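Local coordinates for ATP-dependent helicase FUN30 (Saccharomyces cerevisiae S288c, PDB 5GN1), which couples ATP hydrolysis to nucleosome remodelling in DNA repair and heterochromatin organization, this chain being the C-terminal part of its Snf2-family ATPase domain, at residues Asp313-Lys318 and Asp353-Glu358; Met220-Leu225 and Ile256-Thr261. All coordinates share one frame; numbering follows the deposited sequence.

Interaction 1 (Asp313-Lys318 and Asp353-Glu358); sequences DSIEEK and DIIYDE
Lys318 reaches from the first turn of helix 315-322 to the carboxylate of Glu358, near the end of helix 345-359, and closes the contact with a two-pronged salt bridge. Lys318 NZ donates to Glu358 OE1 at 2.9 Å, on the syn lone pair of that oxygen, and more weakly to Glu358 OE2 at 3.0 Å, so one ammonium serves both oxygens. The two side chains come from opposite directions; Glu358 runs extended beyond CG, whereas Lys318 bends at chi2 (-55°) and again at chi3, which lays Lys318 CD against Ile354 CG2 at 3.7 Å before NZ arrives at the acid. An alanine in place of Lys318 would probably leave the Glu358 carboxylate without its counter-charge and bare Ile354 CG2 on this side. Deeper in, Ile315 CD1 meets Ile355 CD1 at 3.7 Å, and both isoleucines also rest on Ile104 and Leu107 of helix 100-110. The polar groups at the start of helix 315-322 are met partly by Ser314 and partly from outside: Ser314 OG accepts from Glu316 N at 3.0 Å as the N-cap and is hydrogen-bonded to Thr311 O, while Ile315 N is paired with Tyr66 OH. Glu316 turns its carboxylate to other mates, OE1 taking Thr311 N and OE2 a salt bridge from Lys186. The whole is a helix-helix packing with an apolar inner side and a salt bridge at its outer edge, joining an N-capped helix that follows strand 304-311 of the RecA-like sheet to helix 345-359, the last helix of this chain.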
ATOM      1  N   ASP A 313       7.170   8.516 -13.379  1.00 29.66           N
ATOM      2  CA  ASP A 313       6.396   9.758 -13.486  1.00 35.93           C
ATOM      3  C   ASP A 313       5.534   9.950 -12.238  1.00 34.30           C
ATOM      4  O   ASP A 313       4.369  10.342 -12.312  1.00 36.68           O
ATOM      5  CB  ASP A 313       5.550   9.764 -14.764  1.00 31.12           C
ATOM      6  CG  ASP A 313       4.934  11.139 -15.087  1.00 50.09           C
ATOM      7  OD1 ASP A 313       5.480  12.189 -14.659  1.00 40.95           O
ATOM      8  OD2 ASP A 313       3.889  11.151 -15.786  1.00 49.32           O
ATOM      9  N   SER A 314       6.108   9.633 -11.078  1.00 32.65           N
ATOM     10  CA  SER A 314       5.376   9.671  -9.825  1.00 28.97           C
ATOM     11  C   SER A 314       6.316  10.101  -8.714  1.00 28.84           C
ATOM     12  O   SER A 314       7.542  10.081  -8.858  1.00 27.82           O
ATOM     13  CB  SER A 314       4.759   8.310  -9.484  1.00 31.63           C
ATOM     14  OG  SER A 314       5.670   7.541  -8.716  1.00 24.59           O
ATOM     15  N   ILE A 315       5.712  10.450  -7.578  1.00 26.09           N
ATOM     16  CA  ILE A 315       6.447  10.833  -6.382  1.00 25.86           C
ATOM     17  C   ILE A 315       7.435   9.761  -5.933  1.00 24.22           C
ATOM     18  O   ILE A 315       8.402  10.065  -5.228  1.00 23.22           O
ATOM     19  CB  ILE A 315       5.434  11.157  -5.272  1.00 27.22           C
ATOM     20  CG1 ILE A 315       6.137  11.739  -4.048  1.00 25.86           C
ATOM     21  CG2 ILE A 315       4.629   9.914  -4.932  1.00 22.69           C
ATOM     22  CD1 ILE A 315       5.182  12.338  -3.049  1.00 34.86           C
ATOM     23  N   GLU A 316       7.214   8.500  -6.324  1.00 26.18           N
ATOM     24  CA  GLU A 316       8.132   7.434  -5.922  1.00 26.72           C
ATOM     25  C   GLU A 316       9.524   7.653  -6.503  1.00 28.52           C
ATOM     26  O   GLU A 316      10.522   7.285  -5.879  1.00 28.60           O
ATOM     27  CB  GLU A 316       7.582   6.072  -6.349  1.00 27.56           C
ATOM     28  CG  GLU A 316       6.326   5.654  -5.560  1.00 25.60           C
ATOM     29  CD  GLU A 316       5.945   4.185  -5.770  1.00 30.73           C
ATOM     30  OE1 GLU A 316       6.252   3.629  -6.844  1.00 28.47           O
ATOM     31  OE2 GLU A 316       5.358   3.588  -4.840  1.00 29.76           O
ATOM     32  N   GLU A 317       9.606   8.253  -7.694  1.00 26.57           N
ATOM     33  CA  GLU A 317      10.907   8.630  -8.237  1.00 33.98           C
ATOM     34  C   GLU A 317      11.597   9.660  -7.348  1.00 35.02           C
ATOM     35  O   GLU A 317      12.792   9.538  -7.063  1.00 29.76           O
ATOM     36  CB  GLU A 317      10.744   9.146  -9.669  1.00 31.94           C
ATOM     37  CG  GLU A 317      10.305   8.060 -10.647  1.00 33.21           C
ATOM     38  CD  GLU A 317      10.303   8.514 -12.106  1.00 40.89           C
ATOM     39  OE1 GLU A 317       9.382   9.252 -12.519  1.00 36.46           O
ATOM     40  OE2 GLU A 317      11.244   8.143 -12.835  1.00 49.97           O
ATOM     41  N   LYS A 318      10.851  10.671  -6.874  1.00 29.94           N
ATOM     42  CA  LYS A 318      11.432  11.668  -5.975  1.00 28.88           C
ATOM     43  C   LYS A 318      11.870  11.043  -4.662  1.00 33.94           C
ATOM     44  O   LYS A 318      12.910  11.411  -4.101  1.00 31.89           O
ATOM     45  CB  LYS A 318      10.420  12.786  -5.709  1.00 30.41           C
ATOM     46  CG  LYS A 318       9.969  13.504  -6.956  1.00 33.92           C
ATOM     47  CD  LYS A 318      11.164  14.030  -7.702  1.00 41.01           C
ATOM     48  CE  LYS A 318      10.928  14.034  -9.201  1.00 41.93           C
ATOM     49  NZ  LYS A 318      12.152  14.498  -9.907  1.00 49.43           N
ATOM     50  N   ASP A 353       7.326  20.835  -2.611  1.00 29.57           N
ATOM     51  CA  ASP A 353       7.962  21.878  -3.369  1.00 33.18           C
ATOM     52  C   ASP A 353       8.535  21.317  -4.685  1.00 36.06           C
ATOM     53  O   ASP A 353       8.298  21.865  -5.716  1.00 35.66           O
ATOM     54  CB  ASP A 353       9.075  22.539  -2.587  1.00 33.11           C
ATOM     55  CG  ASP A 353       8.585  23.322  -1.383  1.00 32.77           C
ATOM     56  OD1 ASP A 353       7.411  23.561  -1.262  1.00 33.62           O
ATOM     57  OD2 ASP A 353       9.391  23.670  -0.556  1.00 33.91           O
ATOM     58  N   ILE A 354       9.269  20.218  -4.613  1.00 33.55           N
ATOM     59  CA  ILE A 354       9.890  19.615  -5.793  1.00 30.81           C
ATOM     60  C   ILE A 354       8.833  19.272  -6.835  1.00 37.51           C
ATOM     61  O   ILE A 354       8.980  19.581  -8.022  1.00 35.93           O
ATOM     62  CB  ILE A 354      10.707  18.381  -5.381  1.00 35.70           C
ATOM     63  CG1 ILE A 354      11.878  18.825  -4.513  1.00 34.94           C
ATOM     64  CG2 ILE A 354      11.164  17.588  -6.600  1.00 39.95           C
ATOM     65  CD1 ILE A 354      12.568  17.707  -3.833  1.00 37.09           C
ATOM     66  N   ILE A 355       7.742  18.643  -6.398  1.00 31.09           N
ATOM     67  CA  ILE A 355       6.651  18.321  -7.307  1.00 30.78           C
ATOM     68  C   ILE A 355       6.098  19.589  -7.951  1.00 35.55           C
ATOM     69  O   ILE A 355       5.819  19.621  -9.156  1.00 35.42           O
ATOM     70  CB  ILE A 355       5.566  17.537  -6.554  1.00 27.75           C
ATOM     71  CG1 ILE A 355       6.066  16.110  -6.302  1.00 33.14           C
ATOM     72  CG2 ILE A 355       4.277  17.511  -7.340  1.00 36.55           C
ATOM     73  CD1 ILE A 355       5.351  15.413  -5.185  1.00 35.07           C
ATOM     74  N   TYR A 356       5.955  20.654  -7.161  1.00 34.77           N
ATOM     75  CA  TYR A 356       5.404  21.903  -7.674  1.00 42.02           C
ATOM     76  C   TYR A 356       6.355  22.572  -8.661  1.00 38.27           C
ATOM     77  O   TYR A 356       5.922  23.056  -9.713  1.00 45.08           O
ATOM     78  CB  TYR A 356       5.088  22.843  -6.509  1.00 38.50           C
ATOM     79  CG  TYR A 356       4.397  24.124  -6.926  1.00 42.94           C
ATOM     80  CD1 TYR A 356       3.044  24.130  -7.262  1.00 43.64           C
ATOM     81  CD2 TYR A 356       5.091  25.328  -6.977  1.00 46.73           C
ATOM     82  CE1 TYR A 356       2.404  25.299  -7.638  1.00 40.41           C
ATOM     83  CE2 TYR A 356       4.458  26.505  -7.354  1.00 42.43           C
ATOM     84  CZ  TYR A 356       3.116  26.481  -7.684  1.00 44.46           C
ATOM     85  OH  TYR A 356       2.479  27.644  -8.061  1.00 44.55           O
ATOM     86  N   ASP A 357       7.651  22.612  -8.337  1.00 44.11           N
ATOM     87  CA  ASP A 357       8.620  23.272  -9.209  1.00 46.44           C
ATOM     88  C   ASP A 357       8.754  22.553 -10.544  1.00 46.15           C
ATOM     89  O   ASP A 357       8.922  23.198 -11.586  1.00 47.86           O
ATOM     90  CB  ASP A 357       9.980  23.363  -8.515  1.00 39.26           C
ATOM     91  CG  ASP A 357       9.926  24.199  -7.251  1.00 49.30           C
ATOM     92  OD1 ASP A 357       8.978  25.003  -7.120  1.00 52.71           O
ATOM     93  OD2 ASP A 357      10.826  24.062  -6.389  1.00 54.11           O
ATOM     94  N   GLU A 358       8.687  21.219 -10.535  1.00 44.23           N
ATOM     95  CA  GLU A 358       8.831  20.439 -11.755  1.00 43.32           C
ATOM     96  C   GLU A 358       7.577  20.440 -12.618  1.00 48.89           C
ATOM     97  O   GLU A 358       7.646  19.992 -13.769  1.00 54.85           O
ATOM     98  CB  GLU A 358       9.245  19.000 -11.416  1.00 38.75           C
ATOM     99  CG  GLU A 358      10.603  18.943 -10.716  1.00 45.43           C
ATOM    100  CD  GLU A 358      11.195  17.547 -10.625  1.00 48.85           C
ATOM    101  OE1 GLU A 358      10.501  16.568 -10.994  1.00 48.60           O
ATOM    102  OE2 GLU A 358      12.362  17.440 -10.180  1.00 42.63           O
TER

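Interaction 2 (Met220-Leu225 and Ile256-Thr261)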
ATOM      1  N   MET A 220      -6.012 -10.609  -2.036  1.00 21.46           N
ATOM      2  CA  MET A 220      -6.927 -10.963  -3.118  1.00 19.87           C
ATOM      3  C   MET A 220      -6.186 -11.171  -4.429  1.00 22.32           C
ATOM      4  O   MET A 220      -6.535 -12.073  -5.201  1.00 21.88           O
ATOM      5  CB  MET A 220      -8.007  -9.896  -3.281  1.00 26.02           C
ATOM      6  CG  MET A 220      -8.904  -9.762  -2.071  1.00 29.98           C
ATOM      7  SD  MET A 220     -10.456  -8.972  -2.542  1.00 33.38           S
ATOM      8  CE  MET A 220     -11.183 -10.269  -3.547  1.00 35.15           C
ATOM      9  N   VAL A 221      -5.168 -10.347  -4.695  1.00 19.57           N
ATOM     10  CA  VAL A 221      -4.329 -10.523  -5.885  1.00 19.06           C
ATOM     11  C   VAL A 221      -3.720 -11.922  -5.910  1.00 21.24           C
ATOM     12  O   VAL A 221      -3.783 -12.633  -6.923  1.00 19.61           O
ATOM     13  CB  VAL A 221      -3.237  -9.434  -5.930  1.00 19.06           C
ATOM     14  CG1 VAL A 221      -2.204  -9.716  -7.037  1.00 19.70           C
ATOM     15  CG2 VAL A 221      -3.842  -8.040  -6.111  1.00 19.74           C
ATOM     16  N   LEU A 222      -3.104 -12.337  -4.796  1.00 22.35           N
ATOM     17  CA  LEU A 222      -2.396 -13.616  -4.800  1.00 20.53           C
ATOM     18  C   LEU A 222      -3.368 -14.781  -4.952  1.00 24.94           C
ATOM     19  O   LEU A 222      -3.051 -15.765  -5.635  1.00 22.84           O
ATOM     20  CB  LEU A 222      -1.532 -13.751  -3.535  1.00 19.63           C
ATOM     21  CG  LEU A 222      -0.419 -12.686  -3.429  1.00 17.53           C
ATOM     22  CD1 LEU A 222       0.456 -12.842  -2.179  1.00 18.31           C
ATOM     23  CD2 LEU A 222       0.453 -12.672  -4.690  1.00 21.80           C
ATOM     24  N   SER A 223      -4.569 -14.664  -4.370  1.00 21.32           N
ATOM     25  CA  SER A 223      -5.595 -15.686  -4.540  1.00 22.11           C
ATOM     26  C   SER A 223      -6.047 -15.777  -5.989  1.00 27.62           C
ATOM     27  O   SER A 223      -6.202 -16.880  -6.531  1.00 24.57           O
ATOM     28  CB  SER A 223      -6.785 -15.389  -3.624  1.00 30.38           C
ATOM     29  OG  SER A 223      -7.838 -16.322  -3.825  1.00 35.26           O
ATOM     30  N   THR A 224      -6.268 -14.627  -6.636  1.00 22.27           N
ATOM     31  CA  THR A 224      -6.588 -14.636  -8.057  1.00 26.32           C
ATOM     32  C   THR A 224      -5.488 -15.317  -8.860  1.00 24.96           C
ATOM     33  O   THR A 224      -5.772 -16.038  -9.819  1.00 24.57           O
ATOM     34  CB  THR A 224      -6.814 -13.206  -8.563  1.00 26.53           C
ATOM     35  OG1 THR A 224      -8.055 -12.708  -8.056  1.00 25.23           O
ATOM     36  CG2 THR A 224      -6.835 -13.143 -10.100  1.00 26.87           C
ATOM     37  N   LEU A 225      -4.223 -15.111  -8.476  1.00 21.47           N
ATOM     38  CA  LEU A 225      -3.097 -15.658  -9.228  1.00 26.21           C
ATOM     39  C   LEU A 225      -2.787 -17.099  -8.839  1.00 26.70           C
ATOM     40  O   LEU A 225      -1.847 -17.687  -9.388  1.00 23.96           O
ATOM     41  CB  LEU A 225      -1.846 -14.784  -9.031  1.00 23.61           C
ATOM     42  CG  LEU A 225      -1.833 -13.370  -9.645  1.00 23.12           C
ATOM     43  CD1 LEU A 225      -0.614 -12.572  -9.168  1.00 18.96           C
ATOM     44  CD2 LEU A 225      -1.874 -13.406 -11.191  1.00 23.77           C
ATOM     45  N   ILE A 256       5.073 -17.700  -1.155  1.00 16.46           N
ATOM     46  CA  ILE A 256       5.039 -16.264  -0.869  1.00 18.83           C
ATOM     47  C   ILE A 256       4.785 -16.017   0.608  1.00 19.56           C
ATOM     48  O   ILE A 256       3.870 -16.607   1.196  1.00 16.27           O
ATOM     49  CB  ILE A 256       3.964 -15.536  -1.693  1.00 17.81           C
ATOM     50  CG1 ILE A 256       4.238 -15.693  -3.180  1.00 18.92           C
ATOM     51  CG2 ILE A 256       3.921 -14.040  -1.322  1.00 16.30           C
ATOM     52  CD1 ILE A 256       3.194 -15.020  -4.034  1.00 17.19           C
ATOM     53  N   PHE A 257       5.569 -15.110   1.189  1.00 15.99           N
ATOM     54  CA  PHE A 257       5.345 -14.541   2.515  1.00 17.55           C
ATOM     55  C   PHE A 257       5.195 -13.035   2.330  1.00 19.67           C
ATOM     56  O   PHE A 257       6.108 -12.387   1.808  1.00 18.65           O
ATOM     57  CB  PHE A 257       6.523 -14.847   3.443  1.00 14.91           C
ATOM     58  CG  PHE A 257       6.138 -15.090   4.877  1.00 19.49           C
ATOM     59  CD1 PHE A 257       5.149 -14.347   5.482  1.00 22.27           C
ATOM     60  CD2 PHE A 257       6.766 -16.084   5.617  1.00 21.73           C
ATOM     61  CE1 PHE A 257       4.803 -14.583   6.820  1.00 23.86           C
ATOM     62  CE2 PHE A 257       6.422 -16.316   6.943  1.00 22.62           C
ATOM     63  CZ  PHE A 257       5.436 -15.563   7.537  1.00 21.04           C
ATOM     64  N   ILE A 258       4.049 -12.474   2.729  1.00 17.47           N
ATOM     65  CA  ILE A 258       3.850 -11.030   2.657  1.00 17.53           C
ATOM     66  C   ILE A 258       3.972 -10.456   4.065  1.00 18.18           C
ATOM     67  O   ILE A 258       3.450 -11.029   5.032  1.00 18.99           O
ATOM     68  CB  ILE A 258       2.509 -10.655   1.987  1.00 15.67           C
ATOM     69  CG1 ILE A 258       1.305 -10.989   2.875  1.00 21.12           C
ATOM     70  CG2 ILE A 258       2.378 -11.309   0.600  1.00 16.62           C
ATOM     71  CD1 ILE A 258      -0.023 -10.569   2.240  1.00 22.04           C
ATOM     72  N   LEU A 259       4.710  -9.346   4.189  1.00 18.28           N
ATOM     73  CA  LEU A 259       5.072  -8.785   5.487  1.00 19.16           C
ATOM     74  C   LEU A 259       5.037  -7.270   5.433  1.00 20.98           C
ATOM     75  O   LEU A 259       5.204  -6.667   4.368  1.00 16.21           O
ATOM     76  CB  LEU A 259       6.495  -9.176   5.942  1.00 18.28           C
ATOM     77  CG  LEU A 259       6.894 -10.651   5.989  1.00 21.55           C
ATOM     78  CD1 LEU A 259       7.715 -10.991   4.773  1.00 17.48           C
ATOM     79  CD2 LEU A 259       7.695 -10.930   7.273  1.00 19.53           C
ATOM     80  N   SER A 260       4.831  -6.654   6.596  0.63 21.17           N
ATOM     81  CA  SER A 260       5.089  -5.224   6.705  0.63 21.15           C
ATOM     82  C   SER A 260       6.596  -4.993   6.751  0.63 20.37           C
ATOM     83  O   SER A 260       7.355  -5.806   7.283  0.63 21.06           O
ATOM     84  CB  SER A 260       4.425  -4.625   7.947  0.63 22.76           C
ATOM     85  OG  SER A 260       4.789  -5.330   9.117  0.63 24.20           O
ATOM     86  N   THR A 261       7.028  -3.880   6.158  1.00 21.03           N
ATOM     87  CA  THR A 261       8.447  -3.544   6.156  1.00 20.65           C
ATOM     88  C   THR A 261       9.001  -3.470   7.575  1.00 21.00           C
ATOM     89  O   THR A 261      10.152  -3.850   7.807  1.00 21.34           O
ATOM     90  CB  THR A 261       8.646  -2.240   5.396  1.00 22.95           C
ATOM     91  OG1 THR A 261       8.191  -2.440   4.056  1.00 23.55           O
ATOM     92  CG2 THR A 261      10.102  -1.824   5.367  1.00 23.75           C
TER
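Leu222 points from helix 212-224 toward strand 256-260 and sets both methyls against Ile256 and one of them also against Ile258. Leu222 CD2 meets Ile256 CD1 at 3.7 Å, the two side chains reaching toward each other tip to tip. The other branch, Leu222 CD1, comes within 3.7 Å of Ile258 CG2 and 3.8 Å of Ile256 CG2, so this one methyl touches both strand residues. Against Ile258 the leucine slides past in the opposite direction, and only the short branch of that isoleucine takes part. The torsions account for the difference: Ile256 has CG1 beside its backbone N (chi1 -61°), which brings CD1 out to the leucine, whereas Ile258 has CG1 tucked between N and the carbonyl carbon (chi1 71°) and offers CG2 instead. Phe257, between them in sequence, projects from the other side of the strand and sets its ring edge-to-face with Phe248. Around the leucine the packing continues with Leu194 of helix 185-200 and Phe229 of strand 229-232; Ile256 also touches Phe229, as well as Ile198. Strand 256-260 lies between strands 205-209 and 229-232 in the parallel sheet, and helix 212-224 covers one face of it, as in the alpha/beta layers of a RecA-like lobe. All three residues that touch are buried and wholly aliphatic in their side chains, so the contact carries no directional bond: helix and sheet are held here by dispersion and the exclusion of water.

In the fold
The two contacts lie on opposite sides of the chain's centre, their centres 29 Å apart and their nearest atoms about 11 Å apart, and they do not touch. Along the chain interaction 2 closes before interaction 1 opens. Interaction 2 lies between the sheet of the RecA-like lobe and a helix covering it, its centre 12 Å from the chain's centre; that of interaction 1 lies further out, at 19 Å, where the last helix of this chain packs. The shared sheet relates them: strand 256-260 and strand 304-311, which leads into residues 313-318, are separated in it by strands 205-209 and 275-278. Helix 185-200 also connects them, reaching the surroundings of both contacts.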